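Local structure of D-alanine--D-alanine ligase (3TQT) at residues P223-R228 with D303-P308; E229-V234 with P330-A335; A233-G238 with D345-L350; S243-I248 with Q282-A287; S297-V302 with P321-I326. The protein probably catalyses the ATP-dependent joining of two D-alanine molecules into D-alanyl-D-alanine, a building block of cell-wall peptidoglycan. One frame throughout, in Å; residues are numbered along the deposited sequence.

In the fold
All five contacts gather round the antiparallel sheet that includes strands 228-236, 241-249 and 298-306. Contacts 1 and 5 use strand 298-306, and contacts 2 and 3 share Ala233 and Val234 on strand 228-236. Contact 4 joins the next strand, 241-249, to helix 277-293. Contacts 2, 4 and 5 are buried, while contacts 1 and 3 are partly exposed. The chemistry differs with place. Contact 1 is a backbone pairing at a strand end. Contact 2 has no hydrogen bond and rests on Met332 and Trp333. Contacts 3 and 4 each add one hydrogen bond from a side-chain amide to a backbone carbonyl. Contact 5, beside the predicted metal ligands, combines methionine packing with bridging water.

Contact 1: P223-R228 with D303-P308; sequences PRIRGR and DFFVTP
Arg228 and Val306 form an antiparallel hydrogen-bonded pair where strand 228-236 begins and strand 298-306 ends. Two backbone hydrogen bonds make the pair. Arg228 N donates to Val306 O at 2.9 Å, and Val306 N donates to Arg228 O at 2.9 Å. A CA-H...O contact adds to them, with Phe305 CA 3.3 Å from Arg228 O. Gly227 has no side chain, and its CA comes within 3.2 Å of Val306 O.

Apolar packing lies on the loop side. Ile225 sets its CB over one face of the Phe305 ring. Its CG2 branch, anti to the backbone N, reaches Phe305 CD1 at 4.0 Å. Gly227 O sits at the edge of the same ring, near its plane. Further out, the aliphatic part of Arg226 crosses the Pro308 ring at about a right angle, with Arg226 CD 3.9 Å from Pro308 CG. Arg226 O also lies 3.2 Å from Pro308 CD.

The polar ends are held elsewhere. Arg228 NH1 makes a salt bridge to Glu247 OE1, and Thr307 OG1 is hydrogen-bonded to Lys311 N.

The loop 223-228 falls within the predicted ATP-binding region, and Asp303 is a predicted magnesium ligand. The loop leads from strand 219-223 of one antiparallel sheet into strand 228-236 of another, consistent with the two-part ATP-grasp fold. On one side Phe305 and Ile225 rest on Val156. On the other, Phe304 and Val306 pack on helix 277-293, while strand 312-318 runs alongside strand 298-306.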
# COMPACT_ATOMS: atom_id res chain seq x y z
N PRO A 223 -17.71 -19.01 -3.59
CA PRO A 223 -18.96 -19.75 -3.55
C PRO A 223 -20.05 -18.86 -2.98
O PRO A 223 -19.76 -18.07 -2.09
CB PRO A 223 -18.65 -20.84 -2.53
CG PRO A 223 -17.68 -20.16 -1.59
CD PRO A 223 -16.79 -19.39 -2.51
N ARG A 224 -21.28 -18.98 -3.47
CA ARG A 224 -22.39 -18.32 -2.80
C ARG A 224 -22.71 -19.08 -1.51
O ARG A 224 -23.12 -20.23 -1.54
CB ARG A 224 -23.62 -18.21 -3.69
CG ARG A 224 -24.71 -17.32 -3.09
CD ARG A 224 -25.93 -17.21 -3.98
NE ARG A 224 -26.50 -18.51 -4.31
CZ ARG A 224 -27.41 -19.14 -3.57
NH1 ARG A 224 -27.88 -18.59 -2.46
NH2 ARG A 224 -27.87 -20.33 -3.95
N ILE A 225 -22.52 -18.39 -0.40
CA ILE A 225 -22.62 -18.97 0.94
C ILE A 225 -23.99 -18.65 1.52
O ILE A 225 -24.43 -17.50 1.49
CB ILE A 225 -21.54 -18.33 1.86
CG1 ILE A 225 -20.15 -18.88 1.53
CG2 ILE A 225 -21.87 -18.53 3.33
CD1 ILE A 225 -20.09 -20.40 1.52
N ARG A 226 -24.68 -19.65 2.05
CA ARG A 226 -25.92 -19.38 2.76
C ARG A 226 -25.57 -18.83 4.14
O ARG A 226 -24.69 -19.35 4.83
CB ARG A 226 -26.80 -20.63 2.87
CG ARG A 226 -28.20 -20.33 3.43
CD ARG A 226 -29.04 -21.59 3.63
NE ARG A 226 -29.00 -22.46 2.46
CZ ARG A 226 -29.09 -23.78 2.51
NH1 ARG A 226 -29.22 -24.39 3.68
NH2 ARG A 226 -29.03 -24.50 1.39
N GLY A 227 -26.25 -17.77 4.55
CA GLY A 227 -25.99 -17.23 5.86
C GLY A 227 -26.26 -15.75 5.94
O GLY A 227 -26.60 -15.12 4.94
N ARG A 228 -26.11 -15.21 7.13
CA ARG A 228 -26.39 -13.80 7.35
C ARG A 228 -25.12 -12.98 7.15
O ARG A 228 -24.02 -13.43 7.46
CB ARG A 228 -26.96 -13.59 8.75
CG ARG A 228 -28.24 -14.36 8.99
CD ARG A 228 -29.08 -13.66 10.02
NE ARG A 228 -28.76 -14.08 11.38
CZ ARG A 228 -29.17 -13.43 12.46
NH1 ARG A 228 -29.89 -12.32 12.35
NH2 ARG A 228 -28.84 -13.89 13.66
N ASP A 303 -16.61 -7.36 7.62
CA ASP A 303 -17.85 -7.94 7.12
C ASP A 303 -17.70 -9.45 7.11
O ASP A 303 -16.71 -9.98 6.60
CB ASP A 303 -18.17 -7.43 5.72
CG ASP A 303 -18.40 -5.92 5.69
OD1 ASP A 303 -18.50 -5.29 6.76
OD2 ASP A 303 -18.47 -5.37 4.57
N PHE A 304 -18.68 -10.11 7.70
CA PHE A 304 -18.67 -11.55 7.86
C PHE A 304 -19.86 -12.19 7.17
O PHE A 304 -20.87 -11.53 6.90
CB PHE A 304 -18.84 -11.92 9.32
CG PHE A 304 -17.76 -11.43 10.23
CD1 PHE A 304 -16.77 -12.28 10.67
CD2 PHE A 304 -17.78 -10.14 10.73
CE1 PHE A 304 -15.79 -11.84 11.53
CE2 PHE A 304 -16.81 -9.69 11.60
CZ PHE A 304 -15.82 -10.54 12.01
N PHE A 305 -19.75 -13.49 6.93
CA PHE A 305 -20.92 -14.35 6.79
C PHE A 305 -21.01 -15.19 8.05
O PHE A 305 -20.00 -15.66 8.57
CB PHE A 305 -20.80 -15.25 5.55
CG PHE A 305 -21.24 -14.58 4.29
CD1 PHE A 305 -22.57 -14.61 3.89
CD2 PHE A 305 -20.33 -13.89 3.51
CE1 PHE A 305 -22.98 -13.99 2.73
CE2 PHE A 305 -20.73 -13.26 2.34
CZ PHE A 305 -22.06 -13.31 1.96
N VAL A 306 -22.22 -15.35 8.56
CA VAL A 306 -22.46 -16.33 9.61
C VAL A 306 -23.39 -17.39 9.03
O VAL A 306 -24.52 -17.09 8.65
CB VAL A 306 -23.10 -15.72 10.85
CG1 VAL A 306 -23.44 -16.81 11.87
CG2 VAL A 306 -22.17 -14.69 11.45
N THR A 307 -22.89 -18.61 8.92
CA THR A 307 -23.63 -19.68 8.28
C THR A 307 -24.77 -20.17 9.17
O THR A 307 -24.81 -19.88 10.37
CB THR A 307 -22.72 -20.89 7.93
OG1 THR A 307 -22.32 -21.54 9.14
CG2 THR A 307 -21.48 -20.43 7.18
N PRO A 308 -25.70 -20.91 8.58
CA PRO A 308 -26.79 -21.46 9.39
C PRO A 308 -26.26 -22.33 10.53
O PRO A 308 -26.84 -22.34 11.61
CB PRO A 308 -27.57 -22.30 8.38
CG PRO A 308 -27.34 -21.59 7.09
CD PRO A 308 -25.91 -21.13 7.14

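Contact 2: E229-V234 with P330-A335; sequences EIECAV and PKMWEA
The indole of Trp333 meets the strand at Ala233 and Val234. Val234 C lies at the ring's edge, near its plane, 4.1 Å from Trp333 CZ2. Ala233 O comes in obliquely, 3.4 Å from the same CZ2. Ala233 CB stands above the indole plane near NE1 and CD1, towards the rim of the five-membered ring, 3.5 Å from Trp333 NE1. Tyr329, one turn earlier in the helix, meets the indole edge to face, and its OH is hydrogen-bonded to Val234 O.

This is helix-on-sheet packing in the ATP-grasp domain. Helix 328-335 runs across strand 228-236, with the short axes at 76° and 7.9 Å apart. No hydrogen bond links the two segments.

Met332 is the second anchor. Its chain crosses that of Glu231 at about a right angle, and Met332 SD lies 3.3 Å from Glu231 O. The last torsion is bent (chi3 -75°) and turns the methyl in between Glu231 and Ala233. It touches the aliphatic part of Glu231, with Met332 CE 3.8 Å from Glu231 CB.

Glu231 belongs to the predicted ATP-binding region, and its side chain packs on Asp303, a predicted magnesium ligand. Its OE1 forms a long, weak ion pair with Arg301 NE. The methionine therefore packs beside the carbon part of a residue close to the site. The same methyl also meets the backbone, with Met332 CE 3.7 Å from Ala233 N.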
# COMPACT_ATOMS: atom_id res chain seq x y z
N GLU A 229 -25.29 -11.77 6.62
CA GLU A 229 -24.17 -10.86 6.46
C GLU A 229 -24.10 -9.98 7.69
O GLU A 229 -24.92 -9.08 7.88
CB GLU A 229 -24.34 -10.01 5.20
CG GLU A 229 -24.53 -10.86 3.95
CD GLU A 229 -23.99 -10.18 2.73
OE1 GLU A 229 -22.96 -9.48 2.84
OE2 GLU A 229 -24.59 -10.35 1.65
N ILE A 230 -23.12 -10.27 8.54
CA ILE A 230 -22.96 -9.61 9.83
C ILE A 230 -21.76 -8.69 9.74
O ILE A 230 -20.76 -9.02 9.08
CB ILE A 230 -22.76 -10.65 10.93
CG1 ILE A 230 -23.94 -11.64 10.96
CG2 ILE A 230 -22.55 -9.97 12.29
CD1 ILE A 230 -25.28 -10.98 11.16
N GLU A 231 -21.86 -7.52 10.35
CA GLU A 231 -20.76 -6.57 10.30
C GLU A 231 -20.36 -6.19 11.71
O GLU A 231 -21.15 -6.30 12.64
CB GLU A 231 -21.16 -5.34 9.51
CG GLU A 231 -21.67 -5.66 8.12
CD GLU A 231 -21.98 -4.40 7.34
OE1 GLU A 231 -22.11 -3.34 7.97
OE2 GLU A 231 -22.06 -4.49 6.10
N CYS A 232 -19.11 -5.76 11.85
CA CYS A 232 -18.61 -5.36 13.15
C CYS A 232 -17.63 -4.21 12.95
O CYS A 232 -16.73 -4.28 12.12
CB CYS A 232 -17.92 -6.54 13.83
SG CYS A 232 -17.33 -6.21 15.50
N ALA A 233 -17.84 -3.14 13.71
CA ALA A 233 -17.00 -1.96 13.60
C ALA A 233 -15.86 -2.11 14.60
O ALA A 233 -16.09 -2.37 15.77
CB ALA A 233 -17.80 -0.71 13.90
N VAL A 234 -14.64 -1.95 14.11
CA VAL A 234 -13.45 -2.01 14.95
C VAL A 234 -12.82 -0.62 15.05
O VAL A 234 -12.77 0.14 14.08
CB VAL A 234 -12.43 -3.02 14.41
CG1 VAL A 234 -11.17 -3.05 15.28
CG2 VAL A 234 -13.06 -4.40 14.33
N PRO A 330 -20.59 4.06 11.81
CA PRO A 330 -21.00 4.88 12.95
C PRO A 330 -22.23 4.35 13.68
O PRO A 330 -22.25 4.47 14.90
CB PRO A 330 -21.29 6.25 12.32
CG PRO A 330 -21.49 5.98 10.86
CD PRO A 330 -20.57 4.83 10.55
N LYS A 331 -23.22 3.80 12.97
CA LYS A 331 -24.42 3.30 13.64
C LYS A 331 -24.11 2.18 14.63
O LYS A 331 -24.66 2.14 15.72
CB LYS A 331 -25.46 2.82 12.63
CG LYS A 331 -26.29 3.92 12.02
CD LYS A 331 -27.33 3.34 11.05
CE LYS A 331 -28.14 2.23 11.72
NZ LYS A 331 -29.15 1.63 10.80
N MET A 332 -23.24 1.25 14.24
CA MET A 332 -22.85 0.18 15.15
C MET A 332 -22.19 0.73 16.41
O MET A 332 -22.50 0.30 17.53
CB MET A 332 -21.94 -0.82 14.46
CG MET A 332 -22.71 -1.76 13.54
SD MET A 332 -21.68 -3.07 12.88
CE MET A 332 -20.72 -2.19 11.65
N TRP A 333 -21.27 1.68 16.25
CA TRP A 333 -20.67 2.30 17.43
C TRP A 333 -21.70 3.00 18.30
O TRP A 333 -21.69 2.85 19.52
CB TRP A 333 -19.50 3.23 17.09
CG TRP A 333 -18.22 2.46 16.93
CD1 TRP A 333 -17.41 2.42 15.83
CD2 TRP A 333 -17.65 1.57 17.89
NE1 TRP A 333 -16.36 1.58 16.06
CE2 TRP A 333 -16.48 1.04 17.31
CE3 TRP A 333 -18.01 1.17 19.18
CZ2 TRP A 333 -15.66 0.13 17.98
CZ3 TRP A 333 -17.19 0.27 19.85
CH2 TRP A 333 -16.03 -0.24 19.25
N GLU A 334 -22.60 3.76 17.69
CA GLU A 334 -23.64 4.44 18.46
C GLU A 334 -24.42 3.42 19.27
O GLU A 334 -24.76 3.65 20.42
CB GLU A 334 -24.59 5.23 17.56
CG GLU A 334 -23.94 6.31 16.73
CD GLU A 334 -24.95 7.21 16.06
OE1 GLU A 334 -26.13 7.20 16.49
OE2 GLU A 334 -24.57 7.92 15.11
N ALA A 335 -24.71 2.29 18.63
CA ALA A 335 -25.50 1.24 19.26
C ALA A 335 -24.72 0.56 20.37
O ALA A 335 -25.30 -0.17 21.18
CB ALA A 335 -25.96 0.22 18.22

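Contact 3: A233-G238 with D345-L350; sequences AVLGNG and DQLIEL
Leu235 turns its CG anti to the backbone N (chi1 173°), and this carries both methyls from the strand to helix 340-370. Asn237 instead has its CG beside the backbone N, which aims its amide at the same helix. The side chain of Leu350 lies alongside that of Asn237, pointing the other way.

The leucine branches do separate work. Leu235 CD1 meets Leu347 CD2 at 3.4 Å, tighter than usual for two carbons, and Leu350 CD1 at 3.7 Å. Leu235 CD2 points to the glutamine, 3.3 Å from Gln346 OE1. Leu350 CD1 also rests on the bare backbone of the strand, 3.5 Å from Gly236 CA. Its other methyl, Leu350 CD2, packs 3.6 Å from Asn237 ND2.

One hydrogen bond crosses the contact. Asn237 ND2 donates to Leu350 O at 2.9 Å, with 161° at the hydrogen. The acceptor lies in the plane of the asparagine amide, while the donor is tilted from the carbonyl plane.

The contact joins the end of strand 228-236 to the long C-terminal helix. The short axes are 8.8 Å apart and 47° from parallel. It lies away from the predicted ATP and metal sites.

Asn237 OD1 accepts from Gly298 N, in the neighbouring segment 297-302. Both ends of the amide are thus engaged, which fixes its rotation. One asparagine links the loop after the strand to that segment and to the helix, and the leucines beside it form an apolar layer.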
# COMPACT_ATOMS: atom_id res chain seq x y z
N ALA A 233 -17.84 -3.14 13.71
CA ALA A 233 -17.00 -1.96 13.60
C ALA A 233 -15.86 -2.11 14.60
O ALA A 233 -16.09 -2.37 15.77
CB ALA A 233 -17.80 -0.71 13.90
N VAL A 234 -14.64 -1.95 14.11
CA VAL A 234 -13.45 -2.01 14.95
C VAL A 234 -12.82 -0.62 15.05
O VAL A 234 -12.77 0.14 14.08
CB VAL A 234 -12.43 -3.02 14.41
CG1 VAL A 234 -11.17 -3.05 15.28
CG2 VAL A 234 -13.06 -4.40 14.33
N LEU A 235 -12.36 -0.29 16.25
CA LEU A 235 -11.75 1.02 16.50
C LEU A 235 -10.51 0.85 17.35
O LEU A 235 -10.54 0.20 18.39
CB LEU A 235 -12.74 1.91 17.23
CG LEU A 235 -12.24 3.26 17.72
CD1 LEU A 235 -11.96 4.18 16.55
CD2 LEU A 235 -13.30 3.84 18.64
N GLY A 236 -9.42 1.46 16.91
CA GLY A 236 -8.22 1.47 17.71
C GLY A 236 -6.97 1.38 16.85
O GLY A 236 -7.05 1.28 15.63
N ASN A 237 -5.82 1.40 17.52
CA ASN A 237 -4.55 1.18 16.87
C ASN A 237 -4.06 -0.17 17.35
O ASN A 237 -4.44 -1.19 16.80
CB ASN A 237 -3.55 2.29 17.24
CG ASN A 237 -3.78 3.55 16.43
OD1 ASN A 237 -4.43 3.52 15.39
ND2 ASN A 237 -3.23 4.68 16.91
N GLY A 238 -3.26 -0.15 18.41
CA GLY A 238 -2.70 -1.37 18.96
C GLY A 238 -3.69 -2.20 19.77
O GLY A 238 -3.60 -3.43 19.76
N ASP A 345 -13.61 11.90 17.63
CA ASP A 345 -12.49 12.35 18.47
C ASP A 345 -11.47 11.24 18.63
O ASP A 345 -10.25 11.47 18.56
CB ASP A 345 -12.97 12.79 19.86
CG ASP A 345 -13.85 14.03 19.83
OD1 ASP A 345 -13.62 14.91 18.98
OD2 ASP A 345 -14.77 14.11 20.68
N GLN A 346 -11.96 10.03 18.88
CA GLN A 346 -11.06 8.90 19.06
C GLN A 346 -10.27 8.59 17.79
O GLN A 346 -9.06 8.34 17.84
CB GLN A 346 -11.85 7.68 19.56
CG GLN A 346 -12.33 7.93 21.00
CD GLN A 346 -12.88 6.71 21.70
OE1 GLN A 346 -12.57 5.57 21.33
NE2 GLN A 346 -13.69 6.93 22.73
N LEU A 347 -10.93 8.66 16.64
CA LEU A 347 -10.23 8.42 15.38
C LEU A 347 -9.13 9.47 15.16
O LEU A 347 -8.03 9.14 14.73
CB LEU A 347 -11.21 8.41 14.21
CG LEU A 347 -12.11 7.17 14.18
CD1 LEU A 347 -13.29 7.40 13.25
CD2 LEU A 347 -11.29 5.95 13.75
N ILE A 348 -9.43 10.72 15.47
CA ILE A 348 -8.43 11.77 15.33
C ILE A 348 -7.28 11.56 16.33
O ILE A 348 -6.11 11.68 15.97
CB ILE A 348 -9.06 13.17 15.47
CG1 ILE A 348 -9.90 13.49 14.23
CG2 ILE A 348 -7.99 14.24 15.72
CD1 ILE A 348 -10.88 14.64 14.42
N GLU A 349 -7.60 11.24 17.57
CA GLU A 349 -6.57 10.99 18.57
C GLU A 349 -5.66 9.82 18.18
O GLU A 349 -4.44 9.92 18.29
CB GLU A 349 -7.19 10.76 19.96
CG GLU A 349 -7.70 12.04 20.63
CD GLU A 349 -8.88 11.79 21.57
OE1 GLU A 349 -9.17 10.62 21.88
OE2 GLU A 349 -9.54 12.77 21.98
N LEU A 350 -6.27 8.73 17.72
CA LEU A 350 -5.54 7.56 17.26
C LEU A 350 -4.62 7.91 16.09
O LEU A 350 -3.49 7.43 16.03
CB LEU A 350 -6.50 6.47 16.80
CG LEU A 350 -7.30 5.75 17.89
CD1 LEU A 350 -8.43 4.96 17.28
CD2 LEU A 350 -6.38 4.84 18.69

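Contact 4: S243-I248 with Q282-A287; sequences SLPGEI and QIQQIA
Ser243 O takes a hydrogen bond from Gln284 NE2 at 2.9 Å. The bond is nearly straight, with 164° at the hydrogen. The donor comes from above the carbonyl plane and not along a lone pair, whereas the oxygen lies in the plane of the glutamine amide. This bond ties strand 241-249 to helix 277-293, a helix packed against the antiparallel sheet of the ATP-grasp domain.

Gln284 starts from the side of the helix and reaches across. The extended chain beyond CG (chi2 170°) carries the amide far enough to stand over the serine carbonyl. The carbon chain follows it in, with Gln284 CG 3.4 Å from Ser243 O.

The serine is also held by its hydroxyl. OG stands between the backbone N and the carbonyl carbon (chi1 69°). From there Ser243 OG donates to Leu244 O at 2.9 Å and accepts from Ala233 N on strand 228-236. The hydroxyl thus helps fix the chain at an irregular point of the strand, and with it the carbonyl that Gln284 uses.

The apolar part is looser. Pro245 and Ile283 cross obliquely, and Pro245 CG lies 4.2 Å from Ile283 CG2. Both side chains also pack on Ile230, which belongs to the predicted ATP-binding region. Ile283 goes on to touch Phe304 of strand 298-306, so the helix spans several strands.

Leu244 lies alongside Gln284, pointing the same way. One of its methyls borders the amide, with Leu244 CD2 3.7 Å from Gln284 NE2.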
# COMPACT_ATOMS: atom_id res chain seq x y z
N SER A 243 -17.34 -3.19 18.07
CA SER A 243 -18.71 -2.80 18.36
C SER A 243 -19.58 -4.03 18.52
O SER A 243 -19.14 -5.15 18.27
CB SER A 243 -19.27 -1.97 17.19
OG SER A 243 -19.45 -2.81 16.04
N LEU A 244 -20.82 -3.82 18.94
CA LEU A 244 -21.82 -4.86 18.80
C LEU A 244 -21.99 -5.12 17.31
O LEU A 244 -21.93 -4.19 16.50
CB LEU A 244 -23.14 -4.44 19.43
CG LEU A 244 -23.03 -4.27 20.95
CD1 LEU A 244 -24.32 -3.76 21.55
CD2 LEU A 244 -22.62 -5.59 21.60
N PRO A 245 -22.20 -6.39 16.95
CA PRO A 245 -22.38 -6.77 15.54
C PRO A 245 -23.64 -6.14 14.97
O PRO A 245 -24.59 -5.91 15.71
CB PRO A 245 -22.58 -8.29 15.62
CG PRO A 245 -22.07 -8.69 16.97
CD PRO A 245 -22.34 -7.53 17.86
N GLY A 246 -23.63 -5.83 13.68
CA GLY A 246 -24.82 -5.38 13.00
C GLY A 246 -25.09 -6.34 11.86
O GLY A 246 -24.28 -7.23 11.59
N GLU A 247 -26.23 -6.16 11.20
CA GLU A 247 -26.57 -7.01 10.07
C GLU A 247 -27.01 -6.19 8.89
O GLU A 247 -27.63 -5.13 9.03
CB GLU A 247 -27.64 -8.03 10.45
CG GLU A 247 -28.17 -8.83 9.25
CD GLU A 247 -29.12 -9.94 9.65
OE1 GLU A 247 -29.78 -9.81 10.71
OE2 GLU A 247 -29.21 -10.94 8.92
N ILE A 248 -26.69 -6.68 7.70
CA ILE A 248 -27.18 -6.06 6.50
C ILE A 248 -27.89 -7.13 5.71
O ILE A 248 -27.46 -8.29 5.69
CB ILE A 248 -26.03 -5.45 5.66
CG1 ILE A 248 -26.60 -4.58 4.53
CG2 ILE A 248 -25.14 -6.54 5.09
CD1 ILE A 248 -25.54 -3.93 3.65
N GLN A 282 -17.59 -14.32 19.10
CA GLN A 282 -16.68 -14.74 18.04
C GLN A 282 -16.52 -13.64 17.01
O GLN A 282 -15.41 -13.28 16.64
CB GLN A 282 -17.20 -15.99 17.35
CG GLN A 282 -16.99 -17.27 18.10
CD GLN A 282 -17.55 -18.45 17.34
OE1 GLN A 282 -17.09 -18.77 16.24
NE2 GLN A 282 -18.57 -19.08 17.90
N ILE A 283 -17.65 -13.11 16.56
CA ILE A 283 -17.63 -12.00 15.62
C ILE A 283 -16.72 -10.88 16.13
O ILE A 283 -15.86 -10.38 15.42
CB ILE A 283 -19.05 -11.48 15.37
CG1 ILE A 283 -19.86 -12.56 14.62
CG2 ILE A 283 -19.00 -10.17 14.59
CD1 ILE A 283 -21.33 -12.26 14.50
N GLN A 284 -16.91 -10.50 17.38
CA GLN A 284 -16.12 -9.41 17.93
C GLN A 284 -14.64 -9.78 18.01
O GLN A 284 -13.78 -8.98 17.63
CB GLN A 284 -16.68 -8.98 19.29
CG GLN A 284 -18.00 -8.23 19.17
CD GLN A 284 -18.68 -8.00 20.50
OE1 GLN A 284 -18.73 -8.89 21.34
NE2 GLN A 284 -19.19 -6.80 20.70
N GLN A 285 -14.33 -11.00 18.45
CA GLN A 285 -12.93 -11.35 18.62
C GLN A 285 -12.21 -11.50 17.28
O GLN A 285 -11.07 -11.07 17.14
CB GLN A 285 -12.75 -12.63 19.43
CG GLN A 285 -11.28 -12.90 19.75
CD GLN A 285 -10.67 -11.82 20.64
OE1 GLN A 285 -11.05 -11.68 21.80
NE2 GLN A 285 -9.72 -11.04 20.10
N ILE A 286 -12.89 -12.09 16.31
CA ILE A 286 -12.31 -12.29 15.00
C ILE A 286 -12.15 -10.94 14.30
O ILE A 286 -11.15 -10.70 13.63
CB ILE A 286 -13.16 -13.23 14.13
CG1 ILE A 286 -13.18 -14.63 14.75
CG2 ILE A 286 -12.60 -13.31 12.71
CD1 ILE A 286 -14.05 -15.61 14.00
N ALA A 287 -13.12 -10.06 14.48
CA ALA A 287 -12.98 -8.70 13.92
C ALA A 287 -11.71 -8.02 14.42
O ALA A 287 -10.95 -7.43 13.65
CB ALA A 287 -14.21 -7.86 14.22

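Contact 5: S297-V302 with P321-I326; sequences SGMARV and PGFTNI
Beside the predicted magnesium site, the side chain of Arg301 runs back along the ring of Pro321, with Arg301 NH1 3.6 Å from Pro321 CB. The guanidinium also reaches Gly322 through two waters, both at its edge and in its plane. Water 1 accepts from Arg301 NH1 at 3.0 Å and donates to Gly322 O at 2.7 Å. Water 2 accepts from Arg301 NH1 at 2.9 Å and from Gly322 N at 3.0 Å. Arg301 NE forms a salt bridge with Asp303 OD1. The arginine thus connects Asp303, a predicted magnesium ligand, through water to the loop.

In the ATP-grasp fold seen here, loop 321-326 follows strand 312-318, which carries the predicted metal ligands Glu316 and Asn318. It leads into helix 328-335.

Met299 makes the apolar half. Its CG lies between the backbone N and the carbonyl carbon (chi1 54°), and the bend at chi3 (-45°) turns the methyl to the loop. Met299 CE lies 3.2 Å from Pro321 CG, an unusually short approach whose exact length is doubtful. The same methyl lies in the plane of the Phe323 ring, at its edge. Met299 SD is 4.9 Å from the centroid of the Phe323 ring, an edge-on Met-aromatic contact. Phe323 also packs on Leu343 and Leu344 of helix 340-370 and on Ile28 of helix 18-31.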
# COMPACT_ATOMS: atom_id res chain seq x y z
N SER A 297 -5.12 0.36 11.26
CA SER A 297 -5.02 1.43 12.23
C SER A 297 -6.30 2.21 12.18
O SER A 297 -6.93 2.31 11.12
CB SER A 297 -3.87 2.37 11.88
OG SER A 297 -2.63 1.77 12.18
N GLY A 298 -6.68 2.75 13.33
CA GLY A 298 -7.81 3.65 13.44
C GLY A 298 -9.14 2.93 13.41
O GLY A 298 -9.79 2.75 14.43
N MET A 299 -9.55 2.50 12.22
CA MET A 299 -10.87 1.90 12.05
C MET A 299 -10.95 0.89 10.92
O MET A 299 -10.22 0.99 9.92
CB MET A 299 -11.89 2.99 11.79
CG MET A 299 -11.51 3.89 10.62
SD MET A 299 -12.85 4.96 10.08
CE MET A 299 -14.18 3.79 10.08
N ALA A 300 -11.86 -0.06 11.07
CA ALA A 300 -12.22 -0.94 9.97
C ALA A 300 -13.62 -1.45 10.23
O ALA A 300 -14.00 -1.68 11.38
CB ALA A 300 -11.27 -2.11 9.88
N ARG A 301 -14.39 -1.64 9.17
CA ARG A 301 -15.57 -2.45 9.30
C ARG A 301 -15.26 -3.83 8.74
O ARG A 301 -14.91 -3.97 7.57
CB ARG A 301 -16.75 -1.84 8.54
CG ARG A 301 -18.07 -2.39 9.01
CD ARG A 301 -19.19 -1.91 8.12
NE ARG A 301 -19.09 -2.53 6.80
CZ ARG A 301 -19.19 -1.88 5.65
NH1 ARG A 301 -19.39 -0.56 5.65
NH2 ARG A 301 -19.10 -2.54 4.51
N VAL A 302 -15.37 -4.85 9.60
CA VAL A 302 -15.16 -6.23 9.17
C VAL A 302 -16.49 -6.85 8.85
O VAL A 302 -17.40 -6.86 9.69
CB VAL A 302 -14.49 -7.06 10.27
CG1 VAL A 302 -14.13 -8.44 9.72
CG2 VAL A 302 -13.26 -6.35 10.80
N PRO A 321 -15.09 2.71 5.55
CA PRO A 321 -16.50 2.34 5.45
C PRO A 321 -17.35 3.59 5.33
O PRO A 321 -16.87 4.68 5.68
CB PRO A 321 -16.78 1.67 6.79
CG PRO A 321 -15.80 2.26 7.72
CD PRO A 321 -14.56 2.52 6.91
N GLY A 322 -18.58 3.45 4.83
CA GLY A 322 -19.50 4.56 4.78
C GLY A 322 -19.58 5.22 6.14
O GLY A 322 -19.49 4.54 7.17
N PHE A 323 -19.73 6.53 6.16
CA PHE A 323 -19.74 7.26 7.42
C PHE A 323 -20.87 8.28 7.46
O PHE A 323 -20.85 9.24 8.25
CB PHE A 323 -18.39 7.95 7.65
CG PHE A 323 -17.76 7.63 8.96
CD1 PHE A 323 -16.75 6.68 9.05
CD2 PHE A 323 -18.21 8.24 10.12
CE1 PHE A 323 -16.16 6.39 10.27
CE2 PHE A 323 -17.62 7.95 11.35
CZ PHE A 323 -16.59 7.03 11.42
N THR A 324 -21.87 8.07 6.60
CA THR A 324 -23.06 8.90 6.61
C THR A 324 -23.80 8.63 7.90
O THR A 324 -23.51 7.67 8.60
CB THR A 324 -23.99 8.58 5.42
OG1 THR A 324 -24.77 7.42 5.72
CG2 THR A 324 -23.17 8.35 4.16
N ASN A 325 -24.78 9.46 8.22
CA ASN A 325 -25.52 9.32 9.48
C ASN A 325 -26.30 8.01 9.60
O ASN A 325 -26.75 7.65 10.69
CB ASN A 325 -26.45 10.52 9.69
CG ASN A 325 -27.40 10.73 8.52
OD1 ASN A 325 -27.60 9.84 7.69
ND2 ASN A 325 -27.98 11.93 8.44
N ILE A 326 -26.47 7.29 8.50
CA ILE A 326 -27.15 6.01 8.56
C ILE A 326 -26.22 4.84 8.23
O ILE A 326 -26.66 3.69 8.13
CB ILE A 326 -28.33 5.96 7.57
CG1 ILE A 326 -27.81 5.99 6.13
CG2 ILE A 326 -29.30 7.08 7.85
CD1 ILE A 326 -28.88 5.75 5.09
O HOH W 1 -20.21 1.91 7.22
O HOH W 2 -19.75 1.11 3.36